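Local coordinates for protein thymidylate synthase 1 (Bacillus subtilis, PDB 1BKP) that catalyses the reductive methylation of dUMP to dTMP, with 5,10-methylenetetrahydrofolate as methyl donor and reductant, at residues F3-I14 against M184-V192; W73-N83 against G101-G112. All blocks are in the same frame, centred on the assembly; numbering follows the deposited sequence.

How the interactions relate
Interaction 1 joins the N-terminal helix 3-17 to the start of helix 188-206, 170 residues farther along the chain, and interaction 2 (73-83 against 101-112) falls wholly between its segments. Their centres lie about 27 Å apart, on opposite sides of the chain's centre, their nearest atoms about 7 Å. Interaction 1 rests on strands 39-49 and 209-223 of the six-stranded sheet. Helix 188-206 also reaches interaction 2, where the hydroxyl of Y195 is hydrogen-bonded to NE1 of W75. Both probably lie near the active site: 184-192 carries N191, predicted to bind dUMP in a site shared between subunits, though it does not touch 3-14, and the Y107 side chain lies about 5 Å from that of the catalytic C160.

Interaction 1 (F3-I14 against M184-V192); sequences FDKQYNSIIKDI and MALGNPFNV
The F3 ring takes CG1 of V192 over one face, 4.0 Å from its centroid and 15° off the ring normal, a CH-pi contact, while OD1 of N188 and CA of P189 sit at its edge. The Y7 ring has CG1 of I11, from its own helix, over one face and the carbonyl oxygen of M184 at its edge, with P189 CG approaching obliquely. In this part of the thymidylate synthase fold the N-terminal helix 3-17 packs against the loop that leaves strand 172-183 and the first turn of helix 188-206. The axes of 3-14 and 188-192 run roughly antiparallel, with 141° between their N-to-C directions. The contact is buried, and strands 39-49 and 209-223 supply further side chains around it. With CG of Y7 anti to the backbone N (chi1 174°), the phenol extends to the loop, and its OH donates to M184 O at 2.6 Å. A phenylalanine here would probably leave the M184 carbonyl without this hydroxyl donor, and the loop without its hydrogen bond to the helix. M184 bends at chi2 and chi3 over a row of isoleucines: its CB meets I11 CD1, its CG meets I14 CD1, and its CE meets I10 CG2, each at 3.7 Å. N188 gives its ND2 to OD1 of N182, whereas its own OD1 finds no hydrogen-bond partner, buried 3.4 Å from F3 CZ and 3.6 Å from Y7 CD1.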
loop_
_atom_site.group_PDB
_atom_site.type_symbol
_atom_site.label_atom_id
_atom_site.label_comp_id
_atom_site.label_asym_id
_atom_site.label_seq_id
_atom_site.Cartn_x
_atom_site.Cartn_y
_atom_site.Cartn_z
ATOM N N PHE A 3 2.823 -17.485 -12.613
ATOM C CA PHE A 3 3.064 -17.185 -11.251
ATOM C C PHE A 3 4.297 -18.076 -10.889
ATOM O O PHE A 3 5.092 -17.669 -10.108
ATOM C CB PHE A 3 1.843 -17.635 -10.472
ATOM C CG PHE A 3 1.921 -17.364 -8.977
ATOM C CD1 PHE A 3 2.832 -16.436 -8.445
ATOM C CD2 PHE A 3 1.129 -18.050 -8.102
ATOM C CE1 PHE A 3 2.937 -16.227 -7.053
ATOM C CE2 PHE A 3 1.269 -17.802 -6.676
ATOM C CZ PHE A 3 2.145 -16.922 -6.195
ATOM N N ASP A 4 4.469 -19.271 -11.451
ATOM C CA ASP A 4 5.607 -20.128 -11.080
ATOM C C ASP A 4 6.864 -19.381 -11.368
ATOM O O ASP A 4 7.803 -19.449 -10.613
ATOM C CB ASP A 4 5.660 -21.382 -11.961
ATOM C CG ASP A 4 4.561 -22.416 -11.609
ATOM O OD1 ASP A 4 4.438 -22.736 -10.440
ATOM O OD2 ASP A 4 3.959 -22.989 -12.522
ATOM N N LYS A 5 6.935 -18.725 -12.522
ATOM C CA LYS A 5 8.171 -17.995 -12.861
ATOM C C LYS A 5 8.499 -16.848 -11.932
ATOM O O LYS A 5 9.600 -16.712 -11.444
ATOM C CB LYS A 5 8.077 -17.472 -14.310
ATOM C CG LYS A 5 8.117 -18.669 -15.268
ATOM C CD LYS A 5 8.278 -18.294 -16.713
ATOM C CE LYS A 5 8.141 -19.540 -17.544
ATOM N NZ LYS A 5 9.133 -20.535 -17.027
ATOM N N GLN A 6 7.478 -16.046 -11.641
ATOM C CA GLN A 6 7.670 -14.910 -10.772
ATOM C C GLN A 6 7.903 -15.325 -9.384
ATOM O O GLN A 6 8.713 -14.701 -8.689
ATOM C CB GLN A 6 6.451 -13.960 -10.867
ATOM C CG GLN A 6 6.400 -13.300 -12.257
ATOM C CD GLN A 6 5.311 -12.189 -12.296
ATOM O OE1 GLN A 6 5.315 -11.300 -11.458
ATOM N NE2 GLN A 6 4.376 -12.300 -13.185
ATOM N N TYR A 7 7.182 -16.367 -8.947
ATOM C CA TYR A 7 7.354 -16.811 -7.530
ATOM C C TYR A 7 8.804 -17.350 -7.276
ATOM O O TYR A 7 9.488 -16.974 -6.303
ATOM C CB TYR A 7 6.289 -17.889 -7.252
ATOM C CG TYR A 7 6.391 -18.551 -5.914
ATOM C CD1 TYR A 7 5.812 -17.954 -4.814
ATOM C CD2 TYR A 7 6.959 -19.796 -5.778
ATOM C CE1 TYR A 7 5.769 -18.559 -3.548
ATOM C CE2 TYR A 7 6.923 -20.449 -4.525
ATOM C CZ TYR A 7 6.339 -19.835 -3.407
ATOM O OH TYR A 7 6.365 -20.391 -2.128
ATOM N N ASN A 8 9.269 -18.172 -8.223
ATOM C CA ASN A 8 10.558 -18.764 -8.160
ATOM C C ASN A 8 11.632 -17.690 -8.143
ATOM O O ASN A 8 12.678 -17.882 -7.523
ATOM C CB ASN A 8 10.799 -19.676 -9.347
ATOM C CG ASN A 8 10.093 -21.047 -9.284
ATOM O OD1 ASN A 8 10.205 -21.831 -10.247
ATOM N ND2 ASN A 8 9.303 -21.285 -8.300
ATOM N N SER A 9 11.428 -16.579 -8.884
ATOM C CA SER A 9 12.410 -15.462 -8.905
ATOM C C SER A 9 12.492 -14.800 -7.552
ATOM O O SER A 9 13.596 -14.528 -7.077
ATOM C CB SER A 9 12.076 -14.352 -9.936
ATOM O OG SER A 9 12.279 -14.943 -11.210
ATOM N N ILE A 10 11.350 -14.544 -6.923
ATOM C CA ILE A 10 11.363 -13.952 -5.577
ATOM C C ILE A 10 12.004 -14.861 -4.571
ATOM O O ILE A 10 12.874 -14.446 -3.750
ATOM C CB ILE A 10 9.959 -13.576 -5.127
ATOM C CG1 ILE A 10 9.444 -12.469 -6.116
ATOM C CG2 ILE A 10 9.934 -13.090 -3.646
ATOM C CD1 ILE A 10 7.993 -12.037 -5.907
ATOM N N ILE A 11 11.659 -16.135 -4.650
ATOM C CA ILE A 11 12.232 -17.082 -3.644
ATOM C C ILE A 11 13.769 -17.135 -3.769
ATOM O O ILE A 11 14.469 -17.154 -2.775
ATOM C CB ILE A 11 11.587 -18.552 -3.852
ATOM C CG1 ILE A 11 10.051 -18.536 -3.597
ATOM C CG2 ILE A 11 12.386 -19.589 -2.984
ATOM C CD1 ILE A 11 9.685 -18.191 -2.161
ATOM N N LYS A 12 14.291 -17.193 -4.995
ATOM C CA LYS A 12 15.741 -17.252 -5.222
ATOM C C LYS A 12 16.424 -16.000 -4.673
ATOM O O LYS A 12 17.537 -16.063 -4.129
ATOM C CB LYS A 12 15.955 -17.343 -6.750
ATOM C CG LYS A 12 17.354 -17.663 -7.245
ATOM C CD LYS A 12 17.615 -19.163 -7.191
ATOM C CE LYS A 12 19.034 -19.492 -7.674
ATOM N NZ LYS A 12 19.492 -20.882 -7.383
ATOM N N ASP A 13 15.731 -14.868 -4.783
ATOM C CA ASP A 13 16.277 -13.617 -4.296
ATOM C C ASP A 13 16.378 -13.621 -2.783
ATOM O O ASP A 13 17.339 -13.070 -2.169
ATOM C CB ASP A 13 15.400 -12.433 -4.761
ATOM C CG ASP A 13 15.984 -11.106 -4.325
ATOM O OD1 ASP A 13 17.164 -10.930 -4.601
ATOM O OD2 ASP A 13 15.341 -10.240 -3.717
ATOM N N ILE A 14 15.411 -14.283 -2.156
ATOM C CA ILE A 14 15.395 -14.347 -0.717
ATOM C C ILE A 14 16.474 -15.307 -0.171
ATOM O O ILE A 14 17.261 -14.955 0.784
ATOM C CB ILE A 14 13.950 -14.787 -0.203
ATOM C CG1 ILE A 14 12.937 -13.673 -0.488
ATOM C CG2 ILE A 14 13.941 -15.099 1.338
ATOM C CD1 ILE A 14 11.437 -14.132 -0.157
ATOM N N MET A 184 6.328 -16.494 2.435
ATOM C CA MET A 184 6.369 -16.861 1.029
ATOM C C MET A 184 6.112 -18.300 0.687
ATOM O O MET A 184 5.646 -18.572 -0.410
ATOM C CB MET A 184 7.673 -16.413 0.377
ATOM C CG MET A 184 7.819 -14.852 0.464
ATOM S SD MET A 184 6.461 -13.991 -0.357
ATOM C CE MET A 184 6.853 -14.345 -2.026
ATOM N N ALA A 185 6.412 -19.206 1.628
ATOM C CA ALA A 185 6.227 -20.628 1.379
ATOM C C ALA A 185 4.803 -21.039 1.520
ATOM O O ALA A 185 4.309 -21.714 0.670
ATOM C CB ALA A 185 7.092 -21.486 2.366
ATOM N N LEU A 186 4.192 -20.693 2.647
ATOM C CA LEU A 186 2.844 -21.099 2.955
ATOM C C LEU A 186 1.719 -20.086 2.641
ATOM O O LEU A 186 0.683 -20.449 2.185
ATOM C CB LEU A 186 2.793 -21.449 4.424
ATOM C CG LEU A 186 3.783 -22.629 4.722
ATOM C CD1 LEU A 186 3.995 -22.722 6.211
ATOM C CD2 LEU A 186 3.214 -23.961 4.193
ATOM N N GLY A 187 1.926 -18.833 2.930
ATOM C CA GLY A 187 0.874 -17.900 2.706
ATOM C C GLY A 187 0.754 -17.252 1.322
ATOM O O GLY A 187 -0.338 -17.172 0.791
ATOM N N ASN A 188 1.866 -16.856 0.723
ATOM C CA ASN A 188 1.770 -16.162 -0.549
ATOM C C ASN A 188 0.988 -16.886 -1.697
ATOM O O ASN A 188 0.099 -16.244 -2.354
ATOM C CB ASN A 188 3.170 -15.786 -1.026
ATOM C CG ASN A 188 3.142 -15.043 -2.338
ATOM O OD1 ASN A 188 3.499 -15.605 -3.356
ATOM N ND2 ASN A 188 2.876 -13.720 -2.279
ATOM N N PRO A 189 1.271 -18.174 -1.961
ATOM C CA PRO A 189 0.499 -18.791 -3.092
ATOM C C PRO A 189 -0.980 -18.812 -2.901
ATOM O O PRO A 189 -1.747 -18.531 -3.831
ATOM C CB PRO A 189 1.125 -20.196 -3.244
ATOM C CG PRO A 189 2.570 -20.059 -2.622
ATOM C CD PRO A 189 2.297 -19.126 -1.417
ATOM N N PHE A 190 -1.409 -19.044 -1.663
ATOM C CA PHE A 190 -2.835 -19.077 -1.306
ATOM C C PHE A 190 -3.443 -17.651 -1.517
ATOM O O PHE A 190 -4.539 -17.495 -2.064
ATOM C CB PHE A 190 -2.872 -19.448 0.147
ATOM C CG PHE A 190 -4.229 -19.614 0.733
ATOM C CD1 PHE A 190 -4.884 -20.878 0.723
ATOM C CD2 PHE A 190 -4.814 -18.564 1.411
ATOM C CE1 PHE A 190 -6.081 -21.036 1.400
ATOM C CE2 PHE A 190 -6.053 -18.733 2.106
ATOM C CZ PHE A 190 -6.662 -19.954 2.094
ATOM N N ASN A 191 -2.767 -16.630 -0.987
ATOM C CA ASN A 191 -3.226 -15.228 -1.044
ATOM C C ASN A 191 -3.254 -14.633 -2.454
ATOM O O ASN A 191 -4.239 -14.000 -2.830
ATOM C CB ASN A 191 -2.320 -14.389 -0.164
ATOM C CG ASN A 191 -2.646 -14.518 1.302
ATOM O OD1 ASN A 191 -3.829 -14.743 1.716
ATOM N ND2 ASN A 191 -1.639 -14.353 2.110
ATOM N N VAL A 192 -2.283 -15.003 -3.310
ATOM C CA VAL A 192 -2.180 -14.458 -4.654
ATOM C C VAL A 192 -3.375 -15.036 -5.464
ATOM O O VAL A 192 -4.092 -14.269 -6.156
ATOM C CB VAL A 192 -0.901 -14.851 -5.276
ATOM C CG1 VAL A 192 -0.854 -14.533 -6.779
ATOM C CG2 VAL A 192 0.246 -14.062 -4.640
#

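Interaction 2 (W73-N83 against G101-G112)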
loop_
_atom_site.group_PDB
_atom_site.type_symbol
_atom_site.label_atom_id
_atom_site.label_comp_id
_atom_site.label_asym_id
_atom_site.label_seq_id
_atom_site.Cartn_x
_atom_site.Cartn_y
_atom_site.Cartn_z
ATOM N N TRP A 73 -16.122 -15.742 3.122
ATOM C CA TRP A 73 -16.392 -15.503 4.531
ATOM C C TRP A 73 -16.024 -14.003 4.795
ATOM O O TRP A 73 -16.719 -13.290 5.526
ATOM C CB TRP A 73 -15.446 -16.406 5.362
ATOM C CG TRP A 73 -15.481 -16.213 6.834
ATOM C CD1 TRP A 73 -16.574 -16.245 7.634
ATOM C CD2 TRP A 73 -14.359 -15.970 7.706
ATOM N NE1 TRP A 73 -16.219 -16.036 8.960
ATOM C CE2 TRP A 73 -14.860 -15.894 9.025
ATOM C CE3 TRP A 73 -12.992 -15.830 7.501
ATOM C CZ2 TRP A 73 -14.037 -15.684 10.119
ATOM C CZ3 TRP A 73 -12.154 -15.615 8.617
ATOM C CH2 TRP A 73 -12.667 -15.551 9.874
ATOM N N ILE A 74 -14.826 -13.586 4.377
ATOM C CA ILE A 74 -14.417 -12.192 4.591
ATOM C C ILE A 74 -15.201 -11.119 3.748
ATOM O O ILE A 74 -15.732 -10.090 4.313
ATOM C CB ILE A 74 -12.899 -12.026 4.257
ATOM C CG1 ILE A 74 -12.010 -12.949 5.189
ATOM C CG2 ILE A 74 -12.417 -10.527 4.483
ATOM C CD1 ILE A 74 -10.540 -13.136 4.484
ATOM N N TRP A 75 -15.265 -11.334 2.443
ATOM C CA TRP A 75 -15.827 -10.336 1.521
ATOM C C TRP A 75 -17.320 -10.411 1.205
ATOM O O TRP A 75 -17.926 -9.368 0.991
ATOM C CB TRP A 75 -15.102 -10.414 0.173
ATOM C CG TRP A 75 -13.709 -9.752 0.212
ATOM C CD1 TRP A 75 -12.524 -10.240 0.769
ATOM C CD2 TRP A 75 -13.432 -8.426 -0.250
ATOM N NE1 TRP A 75 -11.539 -9.267 0.666
ATOM C CE2 TRP A 75 -12.058 -8.153 0.038
ATOM C CE3 TRP A 75 -14.209 -7.452 -0.896
ATOM C CZ2 TRP A 75 -11.450 -6.936 -0.307
ATOM C CZ3 TRP A 75 -13.584 -6.214 -1.250
ATOM C CH2 TRP A 75 -12.231 -5.982 -0.955
ATOM N N GLN A 76 -17.908 -11.603 1.269
ATOM C CA GLN A 76 -19.310 -11.790 0.923
ATOM C C GLN A 76 -20.169 -11.870 2.168
ATOM O O GLN A 76 -21.087 -11.064 2.330
ATOM C CB GLN A 76 -19.512 -13.054 0.077
ATOM C CG GLN A 76 -20.884 -13.076 -0.527
ATOM C CD GLN A 76 -21.175 -14.438 -1.064
ATOM O OE1 GLN A 76 -21.168 -15.379 -0.315
ATOM N NE2 GLN A 76 -21.318 -14.569 -2.404
ATOM N N LEU A 77 -19.844 -12.771 3.109
ATOM C CA LEU A 77 -20.624 -12.848 4.337
ATOM C C LEU A 77 -20.174 -11.696 5.238
ATOM O O LEU A 77 -20.904 -11.277 6.173
ATOM C CB LEU A 77 -20.356 -14.189 5.066
ATOM C CG LEU A 77 -20.446 -15.496 4.213
ATOM C CD1 LEU A 77 -20.425 -16.767 5.179
ATOM C CD2 LEU A 77 -21.570 -15.533 3.327
ATOM N N LYS A 78 -18.940 -11.226 5.072
ATOM C CA LYS A 78 -18.410 -10.131 5.917
ATOM C C LYS A 78 -18.569 -10.522 7.346
ATOM O O LYS A 78 -19.060 -9.734 8.201
ATOM C CB LYS A 78 -19.154 -8.804 5.621
ATOM C CG LYS A 78 -18.797 -8.274 4.256
ATOM C CD LYS A 78 -19.660 -7.063 3.691
ATOM C CE LYS A 78 -21.018 -7.449 3.225
ATOM N NZ LYS A 78 -21.748 -6.384 2.390
ATOM N N SER A 79 -18.062 -11.692 7.695
ATOM C CA SER A 79 -18.314 -12.180 9.052
ATOM C C SER A 79 -17.039 -12.310 9.853
ATOM O O SER A 79 -16.013 -12.619 9.264
ATOM C CB SER A 79 -18.975 -13.603 8.949
ATOM O OG SER A 79 -18.629 -14.450 10.055
ATOM N N ASN A 80 -17.089 -12.114 11.169
ATOM C CA ASN A 80 -15.888 -12.291 11.944
ATOM C C ASN A 80 -16.112 -13.548 12.822
ATOM O O ASN A 80 -15.385 -13.765 13.747
ATOM C CB ASN A 80 -15.631 -11.073 12.862
ATOM C CG ASN A 80 -16.704 -10.862 13.865
ATOM O OD1 ASN A 80 -17.786 -11.408 13.763
ATOM N ND2 ASN A 80 -16.459 -9.987 14.761
ATOM N N ASP A 81 -17.109 -14.370 12.480
ATOM C CA ASP A 81 -17.436 -15.543 13.319
ATOM C C ASP A 81 -16.807 -16.796 12.758
ATOM O O ASP A 81 -17.200 -17.263 11.714
ATOM C CB ASP A 81 -18.939 -15.715 13.402
ATOM C CG ASP A 81 -19.372 -16.967 14.186
ATOM O OD1 ASP A 81 -18.585 -17.610 14.859
ATOM O OD2 ASP A 81 -20.542 -17.320 14.102
ATOM N N VAL A 82 -15.914 -17.387 13.536
ATOM C CA VAL A 82 -15.214 -18.570 13.071
ATOM C C VAL A 82 -16.190 -19.760 12.851
ATOM O O VAL A 82 -16.014 -20.569 11.922
ATOM C CB VAL A 82 -14.009 -18.869 13.933
ATOM C CG1 VAL A 82 -13.322 -20.158 13.421
ATOM C CG2 VAL A 82 -12.972 -17.703 13.819
ATOM N N ASN A 83 -17.308 -19.731 13.575
ATOM C CA ASN A 83 -18.325 -20.779 13.402
ATOM C C ASN A 83 -18.863 -20.746 12.006
ATOM O O ASN A 83 -19.065 -21.791 11.426
ATOM C CB ASN A 83 -19.434 -20.654 14.454
ATOM C CG ASN A 83 -18.872 -20.703 15.876
ATOM O OD1 ASN A 83 -18.346 -21.730 16.322
ATOM N ND2 ASN A 83 -18.935 -19.573 16.576
ATOM N N GLY A 101 -16.401 -16.773 20.043
ATOM C CA GLY A 101 -16.412 -17.451 18.759
ATOM C C GLY A 101 -15.892 -16.584 17.573
ATOM O O GLY A 101 -15.709 -17.099 16.463
ATOM N N THR A 102 -15.590 -15.294 17.814
ATOM C CA THR A 102 -15.120 -14.392 16.720
ATOM C C THR A 102 -13.618 -14.071 16.747
ATOM O O THR A 102 -12.856 -14.478 17.698
ATOM C CB THR A 102 -15.756 -13.020 16.835
ATOM O OG1 THR A 102 -15.147 -12.320 17.932
ATOM C CG2 THR A 102 -17.241 -13.144 17.050
ATOM N N ILE A 103 -13.186 -13.316 15.719
ATOM C CA ILE A 103 -11.779 -12.888 15.647
ATOM C C ILE A 103 -11.723 -11.419 16.021
ATOM O O ILE A 103 -10.797 -10.755 15.718
ATOM C CB ILE A 103 -11.059 -13.204 14.251
ATOM C CG1 ILE A 103 -11.931 -12.720 13.086
ATOM C CG2 ILE A 103 -10.780 -14.696 14.209
ATOM C CD1 ILE A 103 -11.230 -12.584 11.719
ATOM N N GLY A 104 -12.725 -10.928 16.766
ATOM C CA GLY A 104 -12.725 -9.532 17.145
ATOM C C GLY A 104 -13.170 -8.668 15.967
ATOM O O GLY A 104 -13.781 -9.120 15.040
ATOM N N HIS A 105 -12.714 -7.445 15.946
ATOM C CA HIS A 105 -13.168 -6.506 14.926
ATOM C C HIS A 105 -12.246 -6.475 13.719
ATOM O O HIS A 105 -11.810 -5.437 13.357
ATOM C CB HIS A 105 -13.245 -5.128 15.606
ATOM C CG HIS A 105 -14.398 -4.997 16.540
ATOM N ND1 HIS A 105 -14.842 -3.777 16.996
ATOM C CD2 HIS A 105 -15.234 -5.927 17.070
ATOM C CE1 HIS A 105 -15.902 -3.951 17.778
ATOM N NE2 HIS A 105 -16.164 -5.251 17.835
ATOM N N ALA A 106 -11.842 -7.644 13.235
ATOM C CA ALA A 106 -10.928 -7.801 12.114
ATOM C C ALA A 106 -11.606 -8.360 10.898
ATOM O O ALA A 106 -12.745 -8.927 10.920
ATOM C CB ALA A 106 -9.880 -8.720 12.535
ATOM N N TYR A 107 -10.889 -8.262 9.805
ATOM C CA TYR A 107 -11.297 -8.778 8.545
ATOM C C TYR A 107 -12.714 -8.499 8.132
ATOM O O TYR A 107 -13.050 -7.357 7.819
ATOM C CB TYR A 107 -10.942 -10.292 8.458
ATOM C CG TYR A 107 -9.473 -10.616 8.302
ATOM C CD1 TYR A 107 -8.881 -10.666 7.026
ATOM C CD2 TYR A 107 -8.666 -10.930 9.401
ATOM C CE1 TYR A 107 -7.529 -11.030 6.839
ATOM C CE2 TYR A 107 -7.310 -11.300 9.196
ATOM C CZ TYR A 107 -6.768 -11.346 7.926
ATOM O OH TYR A 107 -5.445 -11.715 7.715
ATOM N N GLY A 108 -13.517 -9.561 8.010
ATOM C CA GLY A 108 -14.894 -9.383 7.637
ATOM C C GLY A 108 -15.648 -8.338 8.416
ATOM O O GLY A 108 -16.462 -7.673 7.860
ATOM N N PHE A 109 -15.351 -8.170 9.696
ATOM C CA PHE A 109 -16.013 -7.168 10.536
ATOM C C PHE A 109 -15.777 -5.759 9.946
ATOM O O PHE A 109 -16.722 -4.960 9.824
ATOM C CB PHE A 109 -15.446 -7.212 11.944
ATOM C CG PHE A 109 -16.119 -6.237 12.870
ATOM C CD1 PHE A 109 -17.318 -6.599 13.518
ATOM C CD2 PHE A 109 -15.617 -4.950 13.026
ATOM C CE1 PHE A 109 -17.991 -5.634 14.311
ATOM C CE2 PHE A 109 -16.290 -3.994 13.789
ATOM C CZ PHE A 109 -17.480 -4.332 14.434
ATOM N N GLN A 110 -14.562 -5.474 9.456
ATOM C CA GLN A 110 -14.285 -4.163 8.918
ATOM C C GLN A 110 -15.053 -3.938 7.612
ATOM O O GLN A 110 -15.454 -2.821 7.309
ATOM C CB GLN A 110 -12.782 -3.999 8.695
ATOM C CG GLN A 110 -11.998 -3.824 10.085
ATOM C CD GLN A 110 -12.540 -2.654 10.888
ATOM O OE1 GLN A 110 -12.890 -1.609 10.299
ATOM N NE2 GLN A 110 -12.623 -2.779 12.198
ATOM N N LEU A 111 -15.135 -4.977 6.789
ATOM C CA LEU A 111 -15.836 -4.896 5.478
ATOM C C LEU A 111 -17.376 -4.759 5.582
ATOM O O LEU A 111 -18.061 -4.375 4.584
ATOM C CB LEU A 111 -15.485 -6.094 4.573
ATOM C CG LEU A 111 -14.006 -6.013 4.071
ATOM C CD1 LEU A 111 -13.656 -7.150 3.169
ATOM C CD2 LEU A 111 -13.631 -4.672 3.377
ATOM N N GLY A 112 -17.897 -5.046 6.797
ATOM C CA GLY A 112 -19.328 -5.036 6.999
ATOM C C GLY A 112 -19.838 -3.842 7.790
ATOM O O GLY A 112 -21.066 -3.697 7.884
HETATM O O HOH W 1 -13.391 -12.285 8.540
#
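L111 and W75 meet at the tight end of the contact, where CD1 of L111 stands over the indole face, near the CD2-CE2 bond shared by its rings, 3.7 Å from the centroid of the five-membered ring and 12° off the normal. I74 wedges in beside them, its CG2 against L111 CD1 and its CD1 obliquely against CD1 of Y107, whose side chain lies about 5 Å from that of the catalytic C160. G108 lets the backbones close in: its CA lies 3.5 Å from I74 O, and a side chain there would clash with S79 O. Farther along, I103 packs its CG2 on V82 CG2 and its CD1 on W73 CH2. Beside this second cluster the loops form a single antiparallel beta bridge at D81 and T102, a non-hydrogen-bonded pair flanked by V82 N to G101 O and by I103 N to N80 O, the latter 3.0 Å long. D81 N-caps helix 82-86, its OD1 accepting from N83 N. Nearer solvent, N80 is still firmly held: with CG between its backbone N and carbonyl carbon (chi1 62°), it directs ND2 to G104 O at 2.8 Å, the donor above that carbonyl's plane. Looser are S79, whose O reaches G108 N through a water, and the long K78 chain, its CD 3.3 Å from L111 O and its NZ in a salt bridge with D124 and a hydrogen bond with Y254.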